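Local coordinates for protein multisubunit Na+/H+ antiporter, A subunit (Anoxybacillus flavithermus, PDB 6Z16) that probably exchanges sodium ions for protons across the cell membrane, as the A subunit of a multisubunit antiporter, at residues S156-L162 with Y218-L223; A245-S249 with A280-I285; A293-V299 with G346-H350. One frame throughout, in Å; residues are numbered along the deposited sequence.

How the contacts relate
The three contacts follow one another along the chain, each closing before the next opens, and all fall in the part of the chain related to the antiporter-like subunits of complex I. Contact 1 joins the start of helix 159-177 to the short helix 220-223, contact 2 packs helix 234-248 on helix 280-292, and contact 3 brings the turn into helix 296-316 against the end of helix 323-347. The centre of contact 2 is about 16 Å from that of contact 1. Helix 280-292 lies centrally: it carries half of contact 2 and touches Ile220 of contact 1 and Trp298 and Phe349 of contact 3, tying together a region probably involved in antiport.

Contact 1 (S156-L162 with Y218-L223); sequences SDHLIAL and YNIREL
Leu159 fits a hollow walled by the carbonyl of Tyr218, the side chain of Ile220 and the end of Leu223: CG of Leu159 lies 3.3 Å from Tyr218 O, its CD2 packs 3.8 Å from Ile220 CG1, and its CD1 meets Leu223 CD1 tip to tip. In return Ile220, a larger part of the interface, packs between Leu159 and the carbonyl of Asp157, with CD1 reaching on toward Leu162 CD2 at 4.3 Å. Beneath this apolar interlock the backbones are tied by one hydrogen bond, from Ile220 N to Asp157 O (3.0 Å).

Tyr218 is a broad bump on the same side. Its CB sits 3.5 Å from His158 CE1, the two side chains running alongside each other with ring planes 35° apart, while Ile160 CD1 slants across to reach Tyr218 CD1 at 3.6 Å. On the other flank, Asp157 CG is anti to the backbone N (chi1 180°), which lays the carboxylate over the turn, OD2 beside Asn219 CB and OD1 against Arg221 CG. The guanidinium curls away and makes a cation-pi contact with Tyr530.

His158 is the N-cap of helix 159-177, and its carbonyl is gripped twice, by Leu162 N and by Ser156 OG.

Tyr218 OH bonds Lys397, and Ile160 packs on Phe389, of a neighbouring subunit, so the loop before helix 220-223 and the start of helix 159-177 face that chain. Strand 97-103 touches Asp157, His158 and Arg221, helix 184-214 packs on Leu159, Tyr218 and Leu223, and helix 280-292 meets Ile220.

Contact 2 (A245-S249 with A280-I285); sequences AFTKS and AGIYVI
Ala245 and Gly281 form the tight heart of the contact, their CA atoms only 4.0 Å apart. Because Gly281 carries no side chain, the carbonyl of Ala245 can lie directly over its backbone, making a CA-H...O contact from Gly281 CA to Ala245 O (3.5 Å, 152° at the hydrogen). The methyl of Ala245 then settles beside the next turn of helix 280-292, with CB 3.8 Å from Ile285 CG1. This is a close approach of two transmembrane helices over small residues.

The same carbonyl has a second role. Ser249 is the first residue to leave helical geometry after helix 234-248, and its OG returns a hydrogen bond to Ala245 O (3.2 Å), approaching in the carbonyl plane. With OG set between the backbone N and carbonyl carbon (chi1 67°), the hydroxyl turns back along its own helix while CB faces Gly281 and Ile282; OG is also bonded to Gln251 NE2. An interruption after Lys248 is consistent with the broken helices of complex I-type antiporter subunits.

The looser touches flank this centre, though every touching residue is buried: Ser249 CB is 4.2 Å from Ile282 CG1, and Val284 CG1 comes only to 4.4 Å from Ala245 CB. The two ends close up again. At one, the Phe246 side chain crosses that of Ile285 at about a right angle, Phe246 CE1 lying 3.7 Å from Ile285 CD1. At the other, Lys248 lays its CG against Ala280 CB before bends at chi2 and chi3 carry the amine off to a cation-pi contact with Trp166.

Helix 184-214 covers Ala245 and Val284, helix 159-177 lies by Lys248 and Ala280, helix 296-316 packs on Phe246, and helix 323-347 closes over Ile282.

Contact 3 (A293-V299 with G346-H350); sequences AVSSVWV and GLSFH
Ala293 and Gly346 bring the two backbones together, their CA atoms 5.1 Å apart, and from there the segments separate to 6.3 Å between the CA atoms of Val294 and Phe349. Residues 293-295 make the turn linking helix 280-292 to helix 296-316. Across from them helix 323-347 frays: Ser348, Phe349 and His350 keep helical phi and psi without the regular bonds, although Phe349 N still bonds Gly346 O.

The bare backbone of Gly346 admits a side chain from the facing helix. Val299 CG1 rests 3.5 Å from Gly346 C, standing anti to Val299's own carbonyl carbon (chi1 -57°), while the other branch, Val299 CG2, lies slantwise across Leu347 CD2 at 3.8 Å. Ala293 adds a second small knob, its CB 3.7 Å from Phe349 CD2. The Phe349 ring turns an edge, in plane, to the carbonyl oxygen of Gly346.

His350 reaches back over the turn. Its CG lies anti to the carbonyl carbon (chi1 -61°), which swings the imidazole among the carbonyls of 293-295: CE1 approaches Val294 O at 3.2 Å, with that oxygen at the ring edge near its plane. NE2 lies 3.5 Å from Ala293 O, at too poor an angle for a hydrogen bond.

Around the contact, Trp298 packs on helix 234-248, Phe349 touches Leu529, and a bound phosphatidylethanolamine comes within about 5 Å of the side chain of Ser296.

Cohesion therefore rests on the packing of buried Ala293, Val299, Gly346 and Leu347, with the Phe349 ring toward the more open side. On the exposed side, where His350 lies, the imidazole edge is set among carbonyl oxygens without a directed bond, so the two segments hold together by packing alone.

Contact 1 (S156-L162 with Y218-L223)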
ATOM      1  N   SER A 156      79.222  56.129  25.536  1.00 44.85           N
ATOM      2  CA  SER A 156      78.717  54.763  25.500  1.00 45.47           C
ATOM      3  C   SER A 156      79.813  53.732  25.715  1.00 47.07           C
ATOM      4  O   SER A 156      80.930  53.862  25.210  1.00 53.35           O
ATOM      5  CB  SER A 156      78.021  54.482  24.171  1.00 44.54           C
ATOM      6  OG  SER A 156      77.519  53.163  24.142  1.00 46.05           O
ATOM      7  N   ASP A 157      79.467  52.690  26.457  1.00 43.07           N
ATOM      8  CA  ASP A 157      80.336  51.562  26.737  1.00 47.06           C
ATOM      9  C   ASP A 157      79.851  50.280  26.069  1.00 57.50           C
ATOM     10  O   ASP A 157      80.628  49.331  25.927  1.00 60.95           O
ATOM     11  CB  ASP A 157      80.444  51.396  28.261  1.00 63.63           C
ATOM     12  CG  ASP A 157      81.318  50.250  28.679  1.00 74.53           C
ATOM     13  OD1 ASP A 157      82.537  50.358  28.506  1.00 73.28           O
ATOM     14  OD2 ASP A 157      80.783  49.241  29.177  1.00 74.30           O
ATOM     15  N   HIS A 158      78.611  50.252  25.602  1.00 50.31           N
ATOM     16  CA  HIS A 158      78.062  49.120  24.876  1.00 33.95           C
ATOM     17  C   HIS A 158      78.190  49.381  23.382  1.00 38.02           C
ATOM     18  O   HIS A 158      78.044  50.520  22.934  1.00 39.71           O
ATOM     19  CB  HIS A 158      76.597  48.926  25.254  1.00 43.66           C
ATOM     20  CG  HIS A 158      76.004  47.649  24.760  1.00 58.41           C
ATOM     21  ND1 HIS A 158      76.177  46.450  25.413  1.00 55.66           N
ATOM     22  CD2 HIS A 158      75.246  47.382  23.672  1.00 58.97           C
ATOM     23  CE1 HIS A 158      75.534  45.502  24.759  1.00 68.61           C
ATOM     24  NE2 HIS A 158      74.970  46.039  23.693  1.00 61.35           N
ATOM     25  N   LEU A 159      78.453  48.325  22.610  1.00 42.18           N
ATOM     26  CA  LEU A 159      78.706  48.496  21.181  1.00 43.78           C
ATOM     27  C   LEU A 159      77.428  48.740  20.386  1.00 42.90           C
ATOM     28  O   LEU A 159      77.421  49.563  19.463  1.00 44.61           O
ATOM     29  CB  LEU A 159      79.450  47.279  20.631  1.00 31.77           C
ATOM     30  CG  LEU A 159      80.913  47.140  21.045  1.00 29.63           C
ATOM     31  CD1 LEU A 159      81.493  45.815  20.607  1.00 22.09           C
ATOM     32  CD2 LEU A 159      81.718  48.277  20.467  1.00 31.06           C
ATOM     33  N   ILE A 160      76.339  48.047  20.724  1.00 37.22           N
ATOM     34  CA  ILE A 160      75.082  48.232  19.999  1.00 37.84           C
ATOM     35  C   ILE A 160      74.450  49.572  20.354  1.00 38.83           C
ATOM     36  O   ILE A 160      73.882  50.252  19.490  1.00 36.04           O
ATOM     37  CB  ILE A 160      74.138  47.033  20.252  1.00 34.20           C
ATOM     38  CG1 ILE A 160      74.572  45.824  19.425  1.00 40.26           C
ATOM     39  CG2 ILE A 160      72.684  47.340  19.931  1.00 27.46           C
ATOM     40  CD1 ILE A 160      75.516  44.883  20.104  1.00 57.58           C
ATOM     41  N   ALA A 161      74.593  50.007  21.610  1.00 34.13           N
ATOM     42  CA  ALA A 161      74.134  51.339  21.995  1.00 36.17           C
ATOM     43  C   ALA A 161      74.937  52.425  21.292  1.00 45.97           C
ATOM     44  O   ALA A 161      74.370  53.432  20.843  1.00 54.97           O
ATOM     45  CB  ALA A 161      74.226  51.503  23.509  1.00 36.49           C
ATOM     46  N   LEU A 162      76.251  52.217  21.171  1.00 41.60           N
ATOM     47  CA  LEU A 162      77.105  53.118  20.402  1.00 35.15           C
ATOM     48  C   LEU A 162      76.685  53.180  18.942  1.00 36.28           C
ATOM     49  O   LEU A 162      76.663  54.262  18.345  1.00 31.29           O
ATOM     50  CB  LEU A 162      78.561  52.671  20.527  1.00 26.13           C
ATOM     51  CG  LEU A 162      79.643  53.361  19.703  1.00 31.07           C
ATOM     52  CD1 LEU A 162      79.659  54.842  19.934  1.00 33.48           C
ATOM     53  CD2 LEU A 162      80.980  52.765  20.072  1.00 25.38           C
ATOM     54  N   TYR A 218      80.111  42.198  24.956  1.00 38.49           N
ATOM     55  CA  TYR A 218      79.782  43.346  24.129  1.00 33.15           C
ATOM     56  C   TYR A 218      80.333  44.655  24.659  1.00 32.30           C
ATOM     57  O   TYR A 218      80.391  45.627  23.906  1.00 32.29           O
ATOM     58  CB  TYR A 218      78.268  43.527  24.023  1.00 44.27           C
ATOM     59  CG  TYR A 218      77.501  42.457  23.311  1.00 69.08           C
ATOM     60  CD1 TYR A 218      77.383  42.463  21.934  1.00 67.00           C
ATOM     61  CD2 TYR A 218      76.860  41.457  24.025  1.00 82.43           C
ATOM     62  CE1 TYR A 218      76.656  41.496  21.283  1.00 76.97           C
ATOM     63  CE2 TYR A 218      76.137  40.484  23.388  1.00 86.73           C
ATOM     64  CZ  TYR A 218      76.039  40.506  22.018  1.00 86.35           C
ATOM     65  OH  TYR A 218      75.312  39.527  21.389  1.00 87.84           O
ATOM     66  N   ASN A 219      80.687  44.724  25.936  1.00 31.87           N
ATOM     67  CA  ASN A 219      81.147  45.975  26.509  1.00 42.54           C
ATOM     68  C   ASN A 219      82.624  46.193  26.219  1.00 36.50           C
ATOM     69  O   ASN A 219      83.420  45.251  26.215  1.00 36.64           O
ATOM     70  CB  ASN A 219      80.860  46.019  28.011  1.00 66.63           C
ATOM     71  CG  ASN A 219      81.303  44.775  28.733  1.00 69.43           C
ATOM     72  OD1 ASN A 219      81.855  43.863  28.138  1.00 69.90           O
ATOM     73  ND2 ASN A 219      81.057  44.732  30.032  1.00 66.11           N
ATOM     74  N   ILE A 220      82.975  47.452  25.963  1.00 37.18           N
ATOM     75  CA  ILE A 220      84.288  47.785  25.433  1.00 39.81           C
ATOM     76  C   ILE A 220      85.372  47.590  26.486  1.00 45.53           C
ATOM     77  O   ILE A 220      86.487  47.168  26.166  1.00 47.63           O
ATOM     78  CB  ILE A 220      84.247  49.220  24.884  1.00 38.63           C
ATOM     79  CG1 ILE A 220      83.181  49.322  23.801  1.00 35.80           C
ATOM     80  CG2 ILE A 220      85.570  49.629  24.290  1.00 45.03           C
ATOM     81  CD1 ILE A 220      82.868  50.728  23.390  1.00 51.89           C
ATOM     82  N   ARG A 221      85.055  47.831  27.755  1.00 49.10           N
ATOM     83  CA  ARG A 221      86.067  47.758  28.800  1.00 59.37           C
ATOM     84  C   ARG A 221      86.377  46.338  29.253  1.00 61.92           C
ATOM     85  O   ARG A 221      87.305  46.155  30.046  1.00 65.00           O
ATOM     86  CB  ARG A 221      85.640  48.603  29.997  1.00 65.65           C
ATOM     87  CG  ARG A 221      85.504  50.064  29.654  1.00 79.77           C
ATOM     88  CD  ARG A 221      86.826  50.660  29.254  1.00 81.93           C
ATOM     89  NE  ARG A 221      87.728  50.701  30.392  1.00 87.61           N
ATOM     90  CZ  ARG A 221      89.040  50.838  30.296  1.00 88.78           C
ATOM     91  NH1 ARG A 221      89.611  50.943  29.107  1.00 87.22           N
ATOM     92  NH2 ARG A 221      89.778  50.869  31.392  1.00 92.78           N
ATOM     93  N   GLU A 222      85.637  45.338  28.784  1.00 67.66           N
ATOM     94  CA  GLU A 222      86.022  43.952  29.008  1.00 67.40           C
ATOM     95  C   GLU A 222      86.672  43.312  27.795  1.00 56.32           C
ATOM     96  O   GLU A 222      87.293  42.256  27.935  1.00 56.40           O
ATOM     97  CB  GLU A 222      84.813  43.115  29.437  1.00 75.32           C
ATOM     98  CG  GLU A 222      84.331  43.419  30.839  1.00108.00           C
ATOM     99  CD  GLU A 222      85.324  42.979  31.901  1.00117.99           C
ATOM    100  OE1 GLU A 222      86.008  41.957  31.689  1.00118.54           O
ATOM    101  OE2 GLU A 222      85.423  43.658  32.945  1.00116.76           O
ATOM    102  N   LEU A 223      86.550  43.927  26.617  1.00 48.02           N
ATOM    103  CA  LEU A 223      87.305  43.484  25.456  1.00 43.61           C
ATOM    104  C   LEU A 223      88.787  43.801  25.581  1.00 47.02           C
ATOM    105  O   LEU A 223      89.599  43.188  24.881  1.00 55.03           O
ATOM    106  CB  LEU A 223      86.751  44.132  24.192  1.00 45.06           C
ATOM    107  CG  LEU A 223      85.342  43.717  23.780  1.00 46.79           C
ATOM    108  CD1 LEU A 223      84.865  44.556  22.623  1.00 50.35           C
ATOM    109  CD2 LEU A 223      85.317  42.258  23.414  1.00 39.33           C
TER

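Contact 2 (A245-S249 with A280-I285)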
ATOM      1  N   ALA A 245      84.901  54.080  10.558  1.00 38.93           N
ATOM      2  CA  ALA A 245      85.504  55.225  11.226  1.00 24.62           C
ATOM      3  C   ALA A 245      86.179  56.160  10.237  1.00 31.63           C
ATOM      4  O   ALA A 245      86.185  57.375  10.452  1.00 27.71           O
ATOM      5  CB  ALA A 245      86.501  54.751  12.278  1.00 37.84           C
ATOM      6  N   PHE A 246      86.743  55.629   9.149  1.00 39.77           N
ATOM      7  CA  PHE A 246      87.275  56.505   8.111  1.00 32.28           C
ATOM      8  C   PHE A 246      86.161  57.147   7.311  1.00 28.30           C
ATOM      9  O   PHE A 246      86.354  58.217   6.728  1.00 26.24           O
ATOM     10  CB  PHE A 246      88.193  55.734   7.169  1.00 34.85           C
ATOM     11  CG  PHE A 246      89.490  55.321   7.782  1.00 47.72           C
ATOM     12  CD1 PHE A 246      89.953  55.908   8.947  1.00 50.73           C
ATOM     13  CD2 PHE A 246      90.246  54.332   7.187  1.00 49.92           C
ATOM     14  CE1 PHE A 246      91.146  55.511   9.501  1.00 44.52           C
ATOM     15  CE2 PHE A 246      91.437  53.936   7.736  1.00 51.83           C
ATOM     16  CZ  PHE A 246      91.886  54.528   8.897  1.00 47.30           C
ATOM     17  N   THR A 247      85.000  56.503   7.258  1.00 42.37           N
ATOM     18  CA  THR A 247      83.898  57.061   6.492  1.00 53.06           C
ATOM     19  C   THR A 247      83.269  58.244   7.214  1.00 55.14           C
ATOM     20  O   THR A 247      82.874  59.229   6.579  1.00 49.77           O
ATOM     21  CB  THR A 247      82.859  55.980   6.238  1.00 54.17           C
ATOM     22  OG1 THR A 247      83.509  54.790   5.774  1.00 52.58           O
ATOM     23  CG2 THR A 247      81.914  56.439   5.175  1.00 64.05           C
ATOM     24  N   LYS A 248      83.179  58.169   8.546  1.00 57.27           N
ATOM     25  CA  LYS A 248      82.521  59.235   9.302  1.00 46.80           C
ATOM     26  C   LYS A 248      83.349  60.515   9.333  1.00 41.76           C
ATOM     27  O   LYS A 248      82.828  61.608   9.086  1.00 35.06           O
ATOM     28  CB  LYS A 248      82.225  58.764  10.720  1.00 36.80           C
ATOM     29  CG  LYS A 248      81.607  59.825  11.609  1.00 57.43           C
ATOM     30  CD  LYS A 248      80.256  60.322  11.110  1.00 66.40           C
ATOM     31  CE  LYS A 248      79.149  59.316  11.330  1.00 60.63           C
ATOM     32  NZ  LYS A 248      77.837  59.880  10.930  1.00 52.41           N
ATOM     33  N   SER A 249      84.642  60.404   9.630  1.00 40.31           N
ATOM     34  CA  SER A 249      85.490  61.566   9.846  1.00 33.70           C
ATOM     35  C   SER A 249      86.060  62.157   8.559  1.00 37.17           C
ATOM     36  O   SER A 249      87.038  62.906   8.648  1.00 42.15           O
ATOM     37  CB  SER A 249      86.628  61.212  10.800  1.00 35.72           C
ATOM     38  OG  SER A 249      87.516  60.290  10.205  1.00 41.85           O
ATOM     39  N   ALA A 280      83.709  61.922  15.198  1.00 54.18           N
ATOM     40  CA  ALA A 280      83.186  60.687  15.771  1.00 53.69           C
ATOM     41  C   ALA A 280      84.040  59.489  15.383  1.00 56.13           C
ATOM     42  O   ALA A 280      84.296  58.606  16.213  1.00 54.79           O
ATOM     43  CB  ALA A 280      81.739  60.481  15.336  1.00 49.05           C
ATOM     44  N   GLY A 281      84.489  59.439  14.126  1.00 43.45           N
ATOM     45  CA  GLY A 281      85.428  58.407  13.724  1.00 49.12           C
ATOM     46  C   GLY A 281      86.759  58.530  14.429  1.00 49.85           C
ATOM     47  O   GLY A 281      87.391  57.516  14.747  1.00 52.74           O
ATOM     48  N   ILE A 282      87.187  59.769  14.696  1.00 41.49           N
ATOM     49  CA  ILE A 282      88.360  60.028  15.524  1.00 35.52           C
ATOM     50  C   ILE A 282      88.173  59.436  16.913  1.00 35.54           C
ATOM     51  O   ILE A 282      89.085  58.798  17.457  1.00 43.40           O
ATOM     52  CB  ILE A 282      88.630  61.541  15.590  1.00 34.41           C
ATOM     53  CG1 ILE A 282      88.838  62.124  14.194  1.00 41.91           C
ATOM     54  CG2 ILE A 282      89.828  61.835  16.458  1.00 40.21           C
ATOM     55  CD1 ILE A 282      90.053  61.615  13.500  1.00 38.97           C
ATOM     56  N   TYR A 283      86.977  59.609  17.494  1.00 26.73           N
ATOM     57  CA  TYR A 283      86.705  59.031  18.807  1.00 29.56           C
ATOM     58  C   TYR A 283      86.724  57.510  18.771  1.00 43.32           C
ATOM     59  O   TYR A 283      87.203  56.878  19.713  1.00 44.80           O
ATOM     60  CB  TYR A 283      85.363  59.508  19.365  1.00 35.39           C
ATOM     61  CG  TYR A 283      85.042  58.843  20.694  1.00 44.39           C
ATOM     62  CD1 TYR A 283      85.736  59.190  21.843  1.00 42.58           C
ATOM     63  CD2 TYR A 283      84.073  57.847  20.791  1.00 45.40           C
ATOM     64  CE1 TYR A 283      85.473  58.577  23.051  1.00 47.46           C
ATOM     65  CE2 TYR A 283      83.810  57.227  21.994  1.00 57.44           C
ATOM     66  CZ  TYR A 283      84.509  57.601  23.119  1.00 55.03           C
ATOM     67  OH  TYR A 283      84.241  56.997  24.321  1.00 53.72           O
ATOM     68  N   VAL A 284      86.201  56.905  17.703  1.00 42.13           N
ATOM     69  CA  VAL A 284      86.151  55.443  17.640  1.00 35.29           C
ATOM     70  C   VAL A 284      87.551  54.857  17.492  1.00 35.67           C
ATOM     71  O   VAL A 284      87.896  53.867  18.155  1.00 34.00           O
ATOM     72  CB  VAL A 284      85.209  54.990  16.511  1.00 29.20           C
ATOM     73  CG1 VAL A 284      85.259  53.487  16.329  1.00 29.96           C
ATOM     74  CG2 VAL A 284      83.809  55.394  16.842  1.00 27.87           C
ATOM     75  N   ILE A 285      88.389  55.485  16.660  1.00 34.25           N
ATOM     76  CA  ILE A 285      89.775  55.045  16.502  1.00 33.92           C
ATOM     77  C   ILE A 285      90.540  55.199  17.812  1.00 36.00           C
ATOM     78  O   ILE A 285      91.228  54.272  18.260  1.00 44.56           O
ATOM     79  CB  ILE A 285      90.451  55.817  15.356  1.00 35.44           C
ATOM     80  CG1 ILE A 285      89.796  55.467  14.025  1.00 34.84           C
ATOM     81  CG2 ILE A 285      91.922  55.501  15.288  1.00 42.80           C
ATOM     82  CD1 ILE A 285      90.175  56.389  12.910  1.00 36.94           C
TER

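Contact 3 (A293-V299 with G346-H350)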
ATOM      1  N   ALA A 293      95.691  48.158  18.099  1.00 78.02           N
ATOM      2  CA  ALA A 293      97.009  48.673  17.739  1.00 69.64           C
ATOM      3  C   ALA A 293      98.136  47.718  18.082  1.00 64.89           C
ATOM      4  O   ALA A 293      99.301  48.067  17.890  1.00 67.77           O
ATOM      5  CB  ALA A 293      97.264  50.026  18.400  1.00 92.37           C
ATOM      6  N   VAL A 294      97.822  46.519  18.574  1.00 60.52           N
ATOM      7  CA  VAL A 294      98.836  45.479  18.717  1.00 58.49           C
ATOM      8  C   VAL A 294      99.196  44.863  17.373  1.00 57.82           C
ATOM      9  O   VAL A 294     100.243  44.215  17.255  1.00 65.89           O
ATOM     10  CB  VAL A 294      98.315  44.455  19.744  1.00 67.26           C
ATOM     11  CG1 VAL A 294      97.181  43.641  19.165  1.00 74.00           C
ATOM     12  CG2 VAL A 294      99.430  43.574  20.305  1.00 71.48           C
ATOM     13  N   SER A 295      98.380  45.076  16.345  1.00 53.02           N
ATOM     14  CA  SER A 295      98.683  44.656  14.987  1.00 58.56           C
ATOM     15  C   SER A 295      99.183  45.836  14.168  1.00 63.95           C
ATOM     16  O   SER A 295      98.932  46.997  14.487  1.00 69.50           O
ATOM     17  CB  SER A 295      97.454  44.050  14.315  1.00 55.94           C
ATOM     18  OG  SER A 295      96.473  45.041  14.079  1.00 54.66           O
ATOM     19  N   SER A 296      99.892  45.520  13.086  1.00 59.54           N
ATOM     20  CA  SER A 296     100.491  46.553  12.256  1.00 59.74           C
ATOM     21  C   SER A 296      99.533  47.099  11.212  1.00 65.28           C
ATOM     22  O   SER A 296      99.731  48.230  10.746  1.00 71.16           O
ATOM     23  CB  SER A 296     101.735  46.003  11.565  1.00 61.80           C
ATOM     24  OG  SER A 296     102.695  45.591  12.519  1.00 69.04           O
ATOM     25  N   VAL A 297      98.507  46.325  10.848  1.00 61.24           N
ATOM     26  CA  VAL A 297      97.578  46.722   9.794  1.00 56.77           C
ATOM     27  C   VAL A 297      96.796  47.958  10.214  1.00 60.59           C
ATOM     28  O   VAL A 297      96.642  48.906   9.432  1.00 60.24           O
ATOM     29  CB  VAL A 297      96.640  45.551   9.452  1.00 53.14           C
ATOM     30  CG1 VAL A 297      95.672  45.943   8.351  1.00 47.08           C
ATOM     31  CG2 VAL A 297      97.438  44.318   9.067  1.00 44.48           C
ATOM     32  N   TRP A 298      96.354  47.982  11.479  1.00 50.95           N
ATOM     33  CA  TRP A 298      95.651  49.126  12.054  1.00 46.77           C
ATOM     34  C   TRP A 298      96.500  50.384  12.005  1.00 46.88           C
ATOM     35  O   TRP A 298      96.088  51.396  11.429  1.00 44.42           O
ATOM     36  CB  TRP A 298      95.268  48.813  13.503  1.00 54.83           C
ATOM     37  CG  TRP A 298      94.519  49.902  14.247  1.00 74.42           C
ATOM     38  CD1 TRP A 298      95.061  50.864  15.050  1.00 72.51           C
ATOM     39  CD2 TRP A 298      93.098  50.086  14.316  1.00 82.62           C
ATOM     40  NE1 TRP A 298      94.074  51.656  15.578  1.00 73.87           N
ATOM     41  CE2 TRP A 298      92.860  51.196  15.148  1.00 74.41           C
ATOM     42  CE3 TRP A 298      92.007  49.429  13.745  1.00 82.66           C
ATOM     43  CZ2 TRP A 298      91.582  51.658  15.423  1.00 71.20           C
ATOM     44  CZ3 TRP A 298      90.739  49.884  14.030  1.00 77.73           C
ATOM     45  CH2 TRP A 298      90.537  50.994  14.850  1.00 75.91           C
ATOM     46  N   VAL A 299      97.711  50.319  12.565  1.00 44.53           N
ATOM     47  CA  VAL A 299      98.501  51.525  12.769  1.00 43.76           C
ATOM     48  C   VAL A 299      99.004  52.073  11.437  1.00 39.86           C
ATOM     49  O   VAL A 299      98.957  53.289  11.199  1.00 45.33           O
ATOM     50  CB  VAL A 299      99.631  51.261  13.789  1.00 39.19           C
ATOM     51  CG1 VAL A 299      99.028  50.771  15.073  1.00 39.87           C
ATOM     52  CG2 VAL A 299     100.636  50.238  13.323  1.00 42.18           C
ATOM     53  N   GLY A 346      99.364  54.697  17.812  1.00 66.71           N
ATOM     54  CA  GLY A 346      99.174  53.260  17.814  1.00 66.71           C
ATOM     55  C   GLY A 346     100.490  52.512  17.734  1.00 68.12           C
ATOM     56  O   GLY A 346     100.642  51.442  18.331  1.00 54.97           O
ATOM     57  N   LEU A 347     101.459  53.064  16.987  1.00 79.57           N
ATOM     58  CA  LEU A 347     102.813  52.490  16.957  1.00 76.12           C
ATOM     59  C   LEU A 347     103.489  52.505  18.318  1.00 61.27           C
ATOM     60  O   LEU A 347     104.437  51.744  18.532  1.00 56.62           O
ATOM     61  CB  LEU A 347     103.728  53.223  15.974  1.00 58.87           C
ATOM     62  CG  LEU A 347     103.618  53.014  14.474  1.00 63.71           C
ATOM     63  CD1 LEU A 347     104.487  54.026  13.775  1.00 51.65           C
ATOM     64  CD2 LEU A 347     104.082  51.615  14.154  1.00 67.49           C
ATOM     65  N   SER A 348     103.041  53.378  19.222  1.00 66.53           N
ATOM     66  CA  SER A 348     103.535  53.367  20.604  1.00 70.81           C
ATOM     67  C   SER A 348     103.362  52.037  21.345  1.00 70.14           C
ATOM     68  O   SER A 348     104.090  51.794  22.311  1.00 65.52           O
ATOM     69  CB  SER A 348     102.846  54.449  21.429  1.00 75.61           C
ATOM     70  OG  SER A 348     103.241  54.356  22.783  1.00 81.67           O
ATOM     71  N   PHE A 349     102.422  51.178  20.941  1.00 83.24           N
ATOM     72  CA  PHE A 349     102.107  49.984  21.727  1.00 93.26           C
ATOM     73  C   PHE A 349     103.111  48.850  21.595  1.00101.51           C
ATOM     74  O   PHE A 349     103.147  47.981  22.472  1.00 98.01           O
ATOM     75  CB  PHE A 349     100.729  49.439  21.351  1.00 74.92           C
ATOM     76  CG  PHE A 349      99.604  50.155  22.009  1.00 63.43           C
ATOM     77  CD1 PHE A 349      99.152  49.750  23.254  1.00 55.76           C
ATOM     78  CD2 PHE A 349      99.024  51.254  21.406  1.00 61.82           C
ATOM     79  CE1 PHE A 349      98.123  50.414  23.872  1.00 54.25           C
ATOM     80  CE2 PHE A 349      98.004  51.922  22.017  1.00 60.12           C
ATOM     81  CZ  PHE A 349      97.550  51.504  23.252  1.00 61.50           C
ATOM     82  N   HIS A 350     103.909  48.814  20.529  1.00106.47           N
ATOM     83  CA  HIS A 350     104.737  47.639  20.290  1.00103.03           C
ATOM     84  C   HIS A 350     105.950  47.621  21.208  1.00107.19           C
ATOM     85  O   HIS A 350     106.068  46.754  22.082  1.00109.72           O
ATOM     86  CB  HIS A 350     105.171  47.598  18.827  1.00 95.92           C
ATOM     87  CG  HIS A 350     104.028  47.506  17.869  1.00 97.21           C
ATOM     88  ND1 HIS A 350     103.301  46.349  17.689  1.00 91.73           N
ATOM     89  CD2 HIS A 350     103.481  48.426  17.043  1.00 95.61           C
ATOM     90  CE1 HIS A 350     102.359  46.561  16.789  1.00 87.74           C
ATOM     91  NE2 HIS A 350     102.446  47.814  16.382  1.00 90.89           N
TER